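Local coordinates for glycerol kinase, putative (Plasmodium falciparum, PDB 2W40), which probably catalyses the ATP-dependent phosphorylation of glycerol to sn-glycerol 3-phosphate, at residues Ser12-Lys17 / Gly317-Leu322; Asn83-Val88 / Ala187-Leu192; Ile103-Thr108 / Gly271-Ile276; Asn135-Ala140 / Gly354-Arg359. All coordinates share one frame; numbering follows the deposited sequence.

Three of the four contacts bridge the cleft between the two actin-like domains; interaction 2, which joins two loops of the N-terminal family region, lies on one side of it. Interaction 1 lies by the site that holds ADP in an ADP-bound form of this protein, and the side chain of its Gln14 stays about 9 Å from glycerol (nearest atoms). Interactions 2, 3 and 4 gather round the glycerol, with the nearest side-chain atoms of Glu86 and Tyr137 about 3 Å and those of Trp105 about 4 Å from it. The centres of interactions 3 and 4 are about 8 Å apart, and those of 2 and 3 about 10 Å. Tyr137 touches residues of interactions 2 and 3.

Interaction 1 of 4, residues Ser12-Lys17 / Gly317-Leu322; sequences STQSTK and GVSWLL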
loop_
_atom_site.group_PDB
_atom_site.type_symbol
_atom_site.label_atom_id
_atom_site.label_comp_id
_atom_site.label_asym_id
_atom_site.label_seq_id
_atom_site.Cartn_x
_atom_site.Cartn_y
_atom_site.Cartn_z
ATOM N N SER C 12 -10.884 19.501 -17.970
ATOM C CA SER C 12 -10.395 18.162 -17.712
ATOM C C SER C 12 -10.821 17.676 -16.338
ATOM O O SER C 12 -11.479 18.383 -15.552
ATOM C CB SER C 12 -8.864 18.132 -17.946
ATOM O OG SER C 12 -8.395 16.816 -18.014
ATOM N N THR C 13 -10.485 16.418 -16.045
ATOM C CA THR C 13 -10.973 15.820 -14.745
ATOM C C THR C 13 -10.411 16.572 -13.561
ATOM O O THR C 13 -11.151 16.841 -12.617
ATOM C CB THR C 13 -10.576 14.365 -14.642
ATOM O OG1 THR C 13 -11.081 13.680 -15.813
ATOM C CG2 THR C 13 -11.247 13.692 -13.460
ATOM N N GLN C 14 -9.102 16.831 -13.540
ATOM C CA GLN C 14 -8.428 17.429 -12.346
ATOM C C GLN C 14 -8.282 18.954 -12.355
ATOM O O GLN C 14 -7.985 19.539 -11.343
ATOM C CB GLN C 14 -7.064 16.755 -12.120
ATOM C CG GLN C 14 -7.186 15.227 -11.814
ATOM C CD GLN C 14 -5.905 14.531 -11.774
ATOM O OE1 GLN C 14 -5.491 13.919 -12.759
ATOM N NE2 GLN C 14 -5.225 14.657 -10.673
ATOM N N SER C 15 -8.387 19.544 -13.567
ATOM C CA SER C 15 -8.189 20.957 -13.768
ATOM C C SER C 15 -8.869 21.410 -15.061
ATOM O O SER C 15 -9.301 20.640 -15.875
ATOM C CB SER C 15 -6.710 21.339 -13.806
ATOM O OG SER C 15 -6.093 20.931 -15.037
ATOM N N THR C 16 -9.020 22.720 -15.150
ATOM C CA THR C 16 -9.551 23.397 -16.311
ATOM C C THR C 16 -8.340 24.106 -16.918
ATOM O O THR C 16 -7.632 24.838 -16.197
ATOM C CB THR C 16 -10.670 24.388 -15.916
ATOM O OG1 THR C 16 -11.755 23.689 -15.239
ATOM C CG2 THR C 16 -11.194 25.145 -17.158
ATOM N N LYS C 17 -8.206 23.939 -18.224
ATOM C CA LYS C 17 -7.085 24.460 -19.024
ATOM C C LYS C 17 -7.696 25.372 -20.124
ATOM O O LYS C 17 -8.728 25.035 -20.779
ATOM C CB LYS C 17 -6.329 23.306 -19.697
ATOM C CG LYS C 17 -5.903 22.231 -18.751
ATOM C CD LYS C 17 -5.369 21.011 -19.399
ATOM C CE LYS C 17 -5.161 19.959 -18.351
ATOM N NZ LYS C 17 -4.220 18.925 -18.874
ATOM N N GLY C 317 -4.181 7.852 -10.119
ATOM C CA GLY C 317 -3.335 7.072 -9.198
ATOM C C GLY C 317 -2.142 7.902 -8.659
ATOM O O GLY C 317 -1.859 7.902 -7.472
ATOM N N VAL C 318 -1.485 8.618 -9.570
ATOM C CA VAL C 318 -0.360 9.384 -9.185
ATOM C C VAL C 318 -0.799 10.457 -8.201
ATOM O O VAL C 318 -0.101 10.771 -7.196
ATOM C CB VAL C 318 0.411 9.950 -10.465
ATOM C CG1 VAL C 318 1.495 11.020 -9.978
ATOM C CG2 VAL C 318 0.964 8.782 -11.280
ATOM N N SER C 319 -1.985 11.026 -8.450
ATOM C CA SER C 319 -2.567 12.020 -7.546
ATOM C C SER C 319 -2.860 11.463 -6.137
ATOM O O SER C 319 -2.714 12.147 -5.154
ATOM C CB SER C 319 -3.795 12.674 -8.160
ATOM O OG SER C 319 -3.350 13.378 -9.353
ATOM N N TRP C 320 -3.342 10.208 -6.143
ATOM C CA TRP C 320 -3.582 9.505 -4.907
ATOM C C TRP C 320 -2.270 9.296 -4.092
ATOM O O TRP C 320 -2.197 9.519 -2.879
ATOM C CB TRP C 320 -4.330 8.235 -5.120
ATOM C CG TRP C 320 -4.704 7.487 -3.886
ATOM C CD1 TRP C 320 -5.885 7.565 -3.193
ATOM C CD2 TRP C 320 -3.914 6.498 -3.242
ATOM N NE1 TRP C 320 -5.857 6.714 -2.123
ATOM C CE2 TRP C 320 -4.674 6.018 -2.149
ATOM C CE3 TRP C 320 -2.667 5.939 -3.502
ATOM C CZ2 TRP C 320 -4.195 5.053 -1.312
ATOM C CZ3 TRP C 320 -2.176 4.967 -2.598
ATOM C CH2 TRP C 320 -2.959 4.517 -1.584
ATOM N N LEU C 321 -1.239 8.900 -4.799
ATOM C CA LEU C 321 0.104 8.710 -4.221
ATOM C C LEU C 321 0.587 10.006 -3.616
ATOM O O LEU C 321 1.163 9.997 -2.555
ATOM C CB LEU C 321 1.073 8.208 -5.274
ATOM C CG LEU C 321 0.828 6.776 -5.802
ATOM C CD1 LEU C 321 1.762 6.564 -7.012
ATOM C CD2 LEU C 321 1.110 5.723 -4.730
ATOM N N LEU C 322 0.433 11.103 -4.338
ATOM C CA LEU C 322 0.899 12.400 -3.869
ATOM C C LEU C 322 0.108 12.760 -2.597
ATOM O O LEU C 322 0.634 13.247 -1.590
ATOM C CB LEU C 322 0.567 13.430 -4.944
ATOM C CG LEU C 322 0.997 14.851 -4.658
ATOM C CD1 LEU C 322 2.517 14.929 -4.439
ATOM C CD2 LEU C 322 0.543 15.780 -5.825
#
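Gln14 reaches across from the loop before strand 15-21 to Ser319 on helix 315-323, and one hydrogen bond makes the contact. Its CB is directed at the helix, and CG lies anti to the carbonyl carbon (chi1 -62°). From there the chain runs on extended, which lets a long residue span backbones whose nearest CA atoms, those of Gln14 and Ser319, are 9.3 Å apart. CB and CG only carry the amide forward; CD comes to 3.7 Å from Ser319 OG. OE1 accepts from the Thr270 hydroxyl, while NE2 donates to Ser319 OG at 2.6 Å. That bond is short but bent, 138° at the hydrogen, with the hydroxyl slightly tilted from the amide plane. Ser319 OG is also bonded to Gly315 O one turn back; serine suits the place because a hydroxyl can accept one hydrogen bond, from Gln14 NE2, and donate another, to Gly315 O. Held at both ends, the amide has its rotation fixed. Thr270 and Gly315 contact ADP in an ADP-bound form of this protein, though none is bound here, and Gln14 sits on the tight turn between the first two strands, the place of the first phosphate loop in the actin-like ATPase fold.

Interaction 2 of 4, residues Asn83-Val88 / Ala187-Leu192; sequences NQRETV and ASRTLL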
loop_
_atom_site.group_PDB
_atom_site.type_symbol
_atom_site.label_atom_id
_atom_site.label_comp_id
_atom_site.label_asym_id
_atom_site.label_seq_id
_atom_site.Cartn_x
_atom_site.Cartn_y
_atom_site.Cartn_z
ATOM N N ASN C 83 -13.749 18.288 -23.135
ATOM C CA ASN C 83 -14.074 18.034 -21.725
ATOM C C ASN C 83 -13.981 16.595 -21.334
ATOM O O ASN C 83 -14.142 15.710 -22.158
ATOM C CB ASN C 83 -15.567 18.400 -21.516
ATOM C CG ASN C 83 -16.492 17.589 -22.465
ATOM O OD1 ASN C 83 -16.529 17.860 -23.690
ATOM N ND2 ASN C 83 -17.339 16.631 -21.876
ATOM N N GLN C 84 -13.696 16.379 -20.056
ATOM C CA GLN C 84 -13.851 15.100 -19.406
ATOM C C GLN C 84 -15.291 14.599 -19.726
ATOM O O GLN C 84 -16.291 15.348 -19.537
ATOM C CB GLN C 84 -13.689 15.283 -17.880
ATOM C CG GLN C 84 -14.497 16.395 -17.251
ATOM C CD GLN C 84 -14.768 16.234 -15.748
ATOM O OE1 GLN C 84 -14.885 15.114 -15.244
ATOM N NE2 GLN C 84 -14.966 17.359 -15.066
ATOM N N ARG C 85 -15.371 13.387 -20.232
ATOM C CA ARG C 85 -16.605 12.803 -20.692
ATOM C C ARG C 85 -17.355 12.157 -19.463
ATOM O O ARG C 85 -16.742 12.043 -18.385
ATOM C CB ARG C 85 -16.311 11.809 -21.761
ATOM C CG ARG C 85 -15.597 12.419 -22.992
ATOM C CD ARG C 85 -15.058 11.369 -24.029
ATOM N NE ARG C 85 -14.158 10.494 -23.320
ATOM C CZ ARG C 85 -13.749 9.303 -23.760
ATOM N NH1 ARG C 85 -14.052 8.909 -24.997
ATOM N NH2 ARG C 85 -13.102 8.478 -22.951
ATOM N N GLU C 86 -18.601 11.698 -19.697
ATOM C CA GLU C 86 -19.435 10.897 -18.805
ATOM C C GLU C 86 -19.927 11.655 -17.556
ATOM O O GLU C 86 -21.030 11.476 -17.117
ATOM C CB GLU C 86 -18.807 9.593 -18.400
ATOM C CG GLU C 86 -18.496 8.611 -19.548
ATOM C CD GLU C 86 -17.095 8.760 -20.139
ATOM O OE1 GLU C 86 -16.211 9.375 -19.488
ATOM O OE2 GLU C 86 -16.841 8.233 -21.256
ATOM N N THR C 87 -19.053 12.452 -16.993
ATOM C CA THR C 87 -19.361 13.292 -15.842
ATOM C C THR C 87 -20.663 14.031 -16.177
ATOM O O THR C 87 -20.838 14.560 -17.266
ATOM C CB THR C 87 -18.230 14.280 -15.628
ATOM O OG1 THR C 87 -17.057 13.523 -15.280
ATOM C CG2 THR C 87 -18.582 15.301 -14.506
ATOM N N VAL C 88 -21.573 14.044 -15.186
ATOM C CA VAL C 88 -22.958 14.516 -15.441
ATOM C C VAL C 88 -23.386 15.493 -14.321
ATOM O O VAL C 88 -23.093 15.292 -13.120
ATOM C CB VAL C 88 -23.974 13.359 -15.709
ATOM C CG1 VAL C 88 -24.106 12.514 -14.456
ATOM C CG2 VAL C 88 -25.316 13.893 -16.205
ATOM N N ALA C 187 -22.514 12.714 -26.497
ATOM C CA ALA C 187 -23.801 12.004 -26.405
ATOM C C ALA C 187 -23.577 10.488 -26.387
ATOM O O ALA C 187 -24.365 9.741 -25.769
ATOM C CB ALA C 187 -24.796 12.392 -27.492
ATOM N N SER C 188 -22.537 10.003 -27.067
ATOM C CA SER C 188 -22.262 8.558 -27.179
ATOM C C SER C 188 -21.734 7.930 -25.843
ATOM O O SER C 188 -21.595 6.712 -25.747
ATOM C CB SER C 188 -21.285 8.311 -28.315
ATOM O OG SER C 188 -19.945 8.547 -27.924
ATOM N N ARG C 189 -21.466 8.847 -24.855
ATOM C CA ARG C 189 -20.871 8.487 -23.585
ATOM C C ARG C 189 -21.899 8.420 -22.450
ATOM O O ARG C 189 -21.583 8.331 -21.257
ATOM C CB ARG C 189 -19.770 9.437 -23.214
ATOM C CG ARG C 189 -18.775 9.637 -24.325
ATOM C CD ARG C 189 -18.173 8.361 -24.863
ATOM N NE ARG C 189 -17.326 7.684 -23.860
ATOM C CZ ARG C 189 -16.375 6.788 -24.089
ATOM N NH1 ARG C 189 -16.156 6.291 -25.315
ATOM N NH2 ARG C 189 -15.608 6.367 -23.096
ATOM N N THR C 190 -23.145 8.542 -22.856
ATOM C CA THR C 190 -24.243 8.700 -21.867
ATOM C C THR C 190 -25.023 7.389 -21.555
ATOM O O THR C 190 -25.699 7.328 -20.474
ATOM C CB THR C 190 -25.277 9.762 -22.394
ATOM O OG1 THR C 190 -25.906 9.251 -23.569
ATOM C CG2 THR C 190 -24.722 11.198 -22.543
ATOM N N LEU C 191 -24.975 6.416 -22.484
ATOM C CA LEU C 191 -25.758 5.168 -22.434
ATOM C C LEU C 191 -27.227 5.437 -22.859
ATOM O O LEU C 191 -28.091 4.596 -22.670
ATOM C CB LEU C 191 -25.664 4.456 -21.102
ATOM C CG LEU C 191 -24.927 3.136 -21.036
ATOM C CD1 LEU C 191 -24.601 2.636 -19.575
ATOM C CD2 LEU C 191 -25.706 2.178 -21.775
ATOM N N LEU C 192 -27.487 6.685 -23.368
ATOM C CA LEU C 192 -28.816 7.128 -23.803
ATOM C C LEU C 192 -28.976 7.317 -25.322
ATOM O O LEU C 192 -30.112 7.546 -25.774
ATOM C CB LEU C 192 -29.275 8.392 -23.110
ATOM C CG LEU C 192 -29.178 8.364 -21.616
ATOM C CD1 LEU C 192 -29.492 9.793 -21.145
ATOM C CD2 LEU C 192 -30.111 7.289 -21.035
#
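A buried salt bridge and a guanidinium stack join Glu86 and Arg85, in the loop after strand 74-83, to Arg189, in the loop after helix 184-187. Arg189 turns its side to the carboxylate: NE (2.7 Å) and NH2 (2.9 Å) both donate to the single atom OE2 of Glu86, which lies in the guanidinium plane and is approached nearly along its C-O bond. Bends at chi2 and chi3 fold the arginine back, and the carboxylate plane is turned 58° from that of the guanidinium. The flat group of Arg85 lies on one face of Arg189, centres 3.6 Å apart and planes at 25°, with Arg85 NH1 over the middle of it at 3.3 Å from Arg189 CZ. Glu86 and Glu308, whose OE1 forms salt bridges with NH1 of both arginines, probably favour this stacking of two positive groups. Arginine suits both places, since its planar group stacks by its face and bonds by its rim. With OE2 anchored, Glu86 OE1 is left to bond to O3 of the bound glycerol, while Arg85 N bonds to O2. Arg189 is thus placed to orient the carboxylate that binds glycerol in the substrate pocket of an FGGY kinase.

Interaction 3 of 4, residues Ile103-Thr108 / Gly271-Ile276; sequences IVWLDT and GVFLLI. With EDO (1,2-ethanediol), chain B.
The six-membered ring of Trp105 and the phenyl ring of Phe273 form an offset edge-to-face pair, with planes at 69° and centroids 5.6 Å apart. Phe273 supplies the edge: its CZ comes to 3.8 Å from Trp105 CH2, and CH2 and CZ3 both lie near the phenyl plane. At the rim of the indole, near its plane, is the CA of Gly271, 4.2 Å from Trp105 CH2; a residue without a side chain allows the large ring this close. On one indole face sits CG of the next residue, Leu106. The tryptophan holds CG between the backbone N and the carbonyl carbon (chi1 63°), which sends the ring from the type I turn Val104-Asp107 toward strand 272-279. The two rings meet from opposite directions across the cleft between the two domains of the actin-like fold, with glycerol about 4 Å from the Trp105 side chain (nearest atoms). Trp105 NE1 bonds to Thr13 OG1, which satisfies the one polar atom of the buried indole and would restrain the ring's rotation. Phe273 has a cation-pi contact with Arg85. At the same turn, Leu106 O accepts a 2.6 Å hydrogen bond from O2 of a 1,2-ethanediol molecule, probably from the crystallisation liquor.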
loop_
_atom_site.group_PDB
_atom_site.type_symbol
_atom_site.label_atom_id
_atom_site.label_comp_id
_atom_site.label_asym_id
_atom_site.label_seq_id
_atom_site.Cartn_x
_atom_site.Cartn_y
_atom_site.Cartn_z
ATOM N N ILE C 103 -21.380 14.347 -10.798
ATOM C CA ILE C 103 -20.922 13.031 -10.491
ATOM C C ILE C 103 -19.997 12.582 -11.627
ATOM O O ILE C 103 -20.391 12.549 -12.808
ATOM C CB ILE C 103 -22.061 12.004 -10.325
ATOM C CG1 ILE C 103 -22.993 12.444 -9.147
ATOM C CG2 ILE C 103 -21.454 10.627 -9.973
ATOM C CD1 ILE C 103 -24.222 11.568 -8.927
ATOM N N VAL C 104 -18.727 12.370 -11.236
ATOM C CA VAL C 104 -17.616 12.245 -12.208
ATOM C C VAL C 104 -17.644 10.856 -12.805
ATOM O O VAL C 104 -18.175 9.859 -12.203
ATOM C CB VAL C 104 -16.259 12.630 -11.525
ATOM C CG1 VAL C 104 -15.071 12.622 -12.437
ATOM C CG2 VAL C 104 -16.351 14.057 -10.932
ATOM N N TRP C 105 -17.011 10.743 -13.961
ATOM C CA TRP C 105 -16.860 9.426 -14.662
ATOM C C TRP C 105 -16.288 8.348 -13.722
ATOM O O TRP C 105 -16.527 7.199 -13.907
ATOM C CB TRP C 105 -16.108 9.639 -15.979
ATOM C CG TRP C 105 -14.711 10.133 -15.847
ATOM C CD1 TRP C 105 -14.324 11.432 -15.864
ATOM C CD2 TRP C 105 -13.498 9.343 -15.785
ATOM N NE1 TRP C 105 -12.936 11.517 -15.813
ATOM C CE2 TRP C 105 -12.404 10.260 -15.759
ATOM C CE3 TRP C 105 -13.215 7.966 -15.866
ATOM C CZ2 TRP C 105 -11.031 9.798 -15.696
ATOM C CZ3 TRP C 105 -11.913 7.533 -15.847
ATOM C CH2 TRP C 105 -10.834 8.447 -15.752
ATOM N N LEU C 106 -15.334 8.737 -12.904
ATOM C CA LEU C 106 -14.642 7.864 -11.925
ATOM C C LEU C 106 -15.501 7.381 -10.727
ATOM O O LEU C 106 -15.081 6.456 -10.002
ATOM C CB LEU C 106 -13.394 8.555 -11.386
ATOM C CG LEU C 106 -12.155 8.573 -12.293
ATOM C CD1 LEU C 106 -11.084 9.598 -11.746
ATOM C CD2 LEU C 106 -11.560 7.087 -12.456
ATOM N N ASP C 107 -16.680 7.970 -10.549
ATOM C CA ASP C 107 -17.570 7.596 -9.448
ATOM C C ASP C 107 -18.060 6.171 -9.711
ATOM O O ASP C 107 -18.413 5.822 -10.807
ATOM C CB ASP C 107 -18.768 8.573 -9.400
ATOM C CG ASP C 107 -19.680 8.382 -8.202
ATOM O OD1 ASP C 107 -19.575 9.160 -7.214
ATOM O OD2 ASP C 107 -20.467 7.418 -8.303
ATOM N N THR C 108 -18.148 5.407 -8.639
ATOM C CA THR C 108 -18.644 4.036 -8.748
ATOM C C THR C 108 -19.757 3.659 -7.765
ATOM O O THR C 108 -19.990 2.455 -7.497
ATOM C CB THR C 108 -17.466 3.037 -8.523
ATOM O OG1 THR C 108 -16.800 3.286 -7.277
ATOM C CG2 THR C 108 -16.472 3.084 -9.674
ATOM N N GLY C 271 -6.858 9.390 -16.601
ATOM C CA GLY C 271 -6.913 7.975 -17.039
ATOM C C GLY C 271 -6.055 7.778 -18.272
ATOM O O GLY C 271 -5.431 8.706 -18.756
ATOM N N VAL C 272 -6.102 6.590 -18.854
ATOM C CA VAL C 272 -5.429 6.294 -20.083
ATOM C C VAL C 272 -6.533 5.808 -21.029
ATOM O O VAL C 272 -7.353 4.956 -20.677
ATOM C CB VAL C 272 -4.341 5.240 -19.881
ATOM C CG1 VAL C 272 -3.804 4.714 -21.257
ATOM C CG2 VAL C 272 -3.243 5.945 -18.995
ATOM N N PHE C 273 -6.549 6.327 -22.254
ATOM C CA PHE C 273 -7.610 6.018 -23.226
ATOM C C PHE C 273 -7.016 5.732 -24.615
ATOM O O PHE C 273 -6.431 6.604 -25.216
ATOM C CB PHE C 273 -8.615 7.141 -23.299
ATOM C CG PHE C 273 -9.179 7.471 -21.929
ATOM C CD1 PHE C 273 -10.270 6.754 -21.440
ATOM C CD2 PHE C 273 -8.590 8.360 -21.099
ATOM C CE1 PHE C 273 -10.722 6.958 -20.156
ATOM C CE2 PHE C 273 -9.141 8.604 -19.860
ATOM C CZ PHE C 273 -10.158 7.840 -19.408
ATOM N N LEU C 274 -7.218 4.502 -25.098
ATOM C CA LEU C 274 -6.764 4.093 -26.428
ATOM C C LEU C 274 -7.995 4.079 -27.317
ATOM O O LEU C 274 -8.973 3.374 -27.011
ATOM C CB LEU C 274 -6.114 2.724 -26.348
ATOM C CG LEU C 274 -5.283 2.311 -27.622
ATOM C CD1 LEU C 274 -4.301 1.220 -27.299
ATOM C CD2 LEU C 274 -6.259 1.834 -28.630
ATOM N N LEU C 275 -7.936 4.818 -28.443
ATOM C CA LEU C 275 -8.955 4.727 -29.445
ATOM C C LEU C 275 -8.365 4.317 -30.779
ATOM O O LEU C 275 -7.305 4.845 -31.206
ATOM C CB LEU C 275 -9.719 6.027 -29.623
ATOM C CG LEU C 275 -10.724 6.358 -28.478
ATOM C CD1 LEU C 275 -10.039 6.991 -27.256
ATOM C CD2 LEU C 275 -11.857 7.292 -28.997
ATOM N N ILE C 276 -9.071 3.428 -31.442
ATOM C CA ILE C 276 -8.736 3.096 -32.842
ATOM C C ILE C 276 -9.855 3.508 -33.762
ATOM O O ILE C 276 -11.003 3.156 -33.511
ATOM C CB ILE C 276 -8.388 1.567 -33.000
ATOM C CG1 ILE C 276 -7.871 1.287 -34.445
ATOM C CG2 ILE C 276 -9.527 0.630 -32.542
ATOM C CD1 ILE C 276 -7.051 -0.057 -34.618
HETATM C C1 EDO B . -14.101 7.500 -4.972
HETATM O O1 EDO B . -13.771 6.762 -3.622
HETATM C C2 EDO B . -13.885 7.000 -6.477
HETATM O O2 EDO B . -14.726 6.177 -7.408
#

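Interaction 4 of 4, residues Asn135-Ala140 / Gly354-Arg359; sequences NTYFSA and GLYAPR
Across the cleft between the two domains, at the wall of the glycerol pocket, Tyr137 and Tyr356 meet in a T-shaped (edge-to-face) pair. The rings stand at 90° with centroids 5.3 Å apart. Tyr356 brings its edge, CD1 and CE1, over one face of Tyr137 toward the rim near CB, where Tyr356 CE1 lies 3.9 Å from Tyr137 CD1. With CG anti to the backbone N (chi1 174°), the ring of Tyr137 stands out from its loop and offers that face to the 354-359 loop. The loop behind it is shaped by Asn135, whose OD1 accepts from the backbone N of both Tyr137 and Phe138, the first bond closing an Asx turn. The bond from Phe138 N to Asn135 OD1 is nearly straight (172°) at 2.9 Å. The polar ends are joined indirectly: water 1 lies 2.7 Å from Tyr356 OH and 3.0 Å from Thr136 OG1, hydrogen-bonded to both, and Ser353 OG bonds to the same tyrosine hydroxyl. Tyr137 OH is instead hydrogen-bonded to O3 of glycerol. Tyrosine suits both positions because its ring packs while its hydroxyl bonds: the aromatic contact probably restrains the tilt of Tyr137, while the water links Tyr356 to the neighbouring Thr136, so the phenol that meets glycerol is likely to be steadied by residues from both domains.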
loop_
_atom_site.group_PDB
_atom_site.type_symbol
_atom_site.label_atom_id
_atom_site.label_comp_id
_atom_site.label_asym_id
_atom_site.label_seq_id
_atom_site.Cartn_x
_atom_site.Cartn_y
_atom_site.Cartn_z
ATOM N N ASN C 135 -22.503 -0.216 -17.223
ATOM C CA ASN C 135 -21.317 -0.055 -16.429
ATOM C C ASN C 135 -21.473 1.112 -15.458
ATOM O O ASN C 135 -22.472 1.805 -15.511
ATOM C CB ASN C 135 -20.086 0.063 -17.353
ATOM C CG ASN C 135 -20.174 1.255 -18.278
ATOM O OD1 ASN C 135 -20.571 2.390 -17.810
ATOM N ND2 ASN C 135 -19.743 1.068 -19.555
ATOM N N THR C 136 -20.484 1.302 -14.609
ATOM C CA THR C 136 -20.509 2.380 -13.627
ATOM C C THR C 136 -19.982 3.695 -14.165
ATOM O O THR C 136 -19.964 4.716 -13.421
ATOM C CB THR C 136 -19.722 2.055 -12.345
ATOM O OG1 THR C 136 -18.379 1.870 -12.744
ATOM C CG2 THR C 136 -20.226 0.739 -11.680
ATOM N N TYR C 137 -19.538 3.646 -15.421
ATOM C CA TYR C 137 -18.620 4.641 -16.064
ATOM C C TYR C 137 -19.455 5.717 -16.832
ATOM O O TYR C 137 -19.212 6.946 -16.670
ATOM C CB TYR C 137 -17.733 3.830 -17.013
ATOM C CG TYR C 137 -16.783 4.594 -17.911
ATOM C CD1 TYR C 137 -16.196 5.814 -17.512
ATOM C CD2 TYR C 137 -16.388 4.029 -19.066
ATOM C CE1 TYR C 137 -15.249 6.467 -18.398
ATOM C CE2 TYR C 137 -15.522 4.678 -19.923
ATOM C CZ TYR C 137 -14.915 5.861 -19.564
ATOM O OH TYR C 137 -14.022 6.445 -20.461
ATOM N N PHE C 138 -20.379 5.254 -17.703
ATOM C CA PHE C 138 -21.275 6.132 -18.487
ATOM C C PHE C 138 -22.246 6.929 -17.659
ATOM O O PHE C 138 -22.374 6.674 -16.509
ATOM C CB PHE C 138 -21.882 5.376 -19.616
ATOM C CG PHE C 138 -20.958 5.173 -20.811
ATOM C CD1 PHE C 138 -19.573 5.213 -20.695
ATOM C CD2 PHE C 138 -21.515 5.043 -22.076
ATOM C CE1 PHE C 138 -18.755 5.064 -21.845
ATOM C CE2 PHE C 138 -20.714 4.871 -23.221
ATOM C CZ PHE C 138 -19.332 4.830 -23.067
ATOM N N SER C 139 -22.881 7.941 -18.241
ATOM C CA SER C 139 -23.670 8.891 -17.431
ATOM C C SER C 139 -24.950 8.251 -16.855
ATOM O O SER C 139 -25.402 8.675 -15.766
ATOM C CB SER C 139 -24.101 10.097 -18.266
ATOM O OG SER C 139 -22.991 10.726 -18.842
ATOM N N ALA C 140 -25.526 7.312 -17.618
ATOM C CA ALA C 140 -26.957 6.917 -17.393
ATOM C C ALA C 140 -27.208 6.438 -15.945
ATOM O O ALA C 140 -28.200 6.846 -15.333
ATOM C CB ALA C 140 -27.391 5.819 -18.331
ATOM N N GLY C 354 -12.480 0.395 -9.449
ATOM C CA GLY C 354 -12.748 -0.819 -10.210
ATOM C C GLY C 354 -11.769 -0.933 -11.375
ATOM O O GLY C 354 -10.869 -0.106 -11.585
ATOM N N LEU C 355 -11.902 -2.013 -12.092
ATOM C CA LEU C 355 -11.254 -2.205 -13.387
ATOM C C LEU C 355 -12.224 -1.882 -14.525
ATOM O O LEU C 355 -13.367 -2.355 -14.537
ATOM C CB LEU C 355 -10.750 -3.638 -13.589
ATOM C CG LEU C 355 -9.578 -3.981 -12.691
ATOM C CD1 LEU C 355 -9.284 -5.458 -12.730
ATOM C CD2 LEU C 355 -8.303 -3.057 -12.913
ATOM N N TYR C 356 -11.752 -1.037 -15.467
ATOM C CA TYR C 356 -12.520 -0.689 -16.681
ATOM C C TYR C 356 -12.137 -1.666 -17.760
ATOM O O TYR C 356 -12.246 -2.917 -17.524
ATOM C CB TYR C 356 -12.281 0.782 -17.022
ATOM C CG TYR C 356 -12.795 1.781 -15.938
ATOM C CD1 TYR C 356 -13.744 2.641 -16.180
ATOM C CD2 TYR C 356 -12.119 1.836 -14.658
ATOM C CE1 TYR C 356 -14.182 3.537 -15.090
ATOM C CE2 TYR C 356 -12.503 2.651 -13.597
ATOM C CZ TYR C 356 -13.609 3.500 -13.877
ATOM O OH TYR C 356 -14.147 4.433 -13.052
ATOM N N ALA C 357 -11.696 -1.163 -18.943
ATOM C CA ALA C 357 -11.478 -2.115 -20.018
ATOM C C ALA C 357 -10.205 -2.964 -19.746
ATOM O O ALA C 357 -9.200 -2.425 -19.285
ATOM C CB ALA C 357 -11.436 -1.418 -21.412
ATOM N N PRO C 358 -10.209 -4.238 -20.179
ATOM C CA PRO C 358 -11.326 -5.003 -20.838
ATOM C C PRO C 358 -12.140 -5.885 -19.894
ATOM O O PRO C 358 -13.118 -6.524 -20.342
ATOM C CB PRO C 358 -10.596 -5.909 -21.819
ATOM C CG PRO C 358 -9.304 -6.233 -21.201
ATOM C CD PRO C 358 -8.950 -5.022 -20.311
ATOM N N ARG C 359 -11.744 -5.940 -18.614
ATOM C CA ARG C 359 -12.396 -6.885 -17.652
ATOM C C ARG C 359 -13.712 -6.396 -17.055
ATOM O O ARG C 359 -14.560 -7.208 -16.667
ATOM C CB ARG C 359 -11.424 -7.286 -16.547
ATOM C CG ARG C 359 -10.075 -7.841 -17.067
ATOM C CD ARG C 359 -9.286 -8.414 -15.931
ATOM N NE ARG C 359 -7.928 -8.864 -16.306
ATOM C CZ ARG C 359 -7.331 -9.957 -15.911
ATOM N NH1 ARG C 359 -8.014 -10.859 -15.203
ATOM N NH2 ARG C 359 -6.070 -10.165 -16.221
HETATM O O HOH W 1 -16.826 4.423 -12.862
#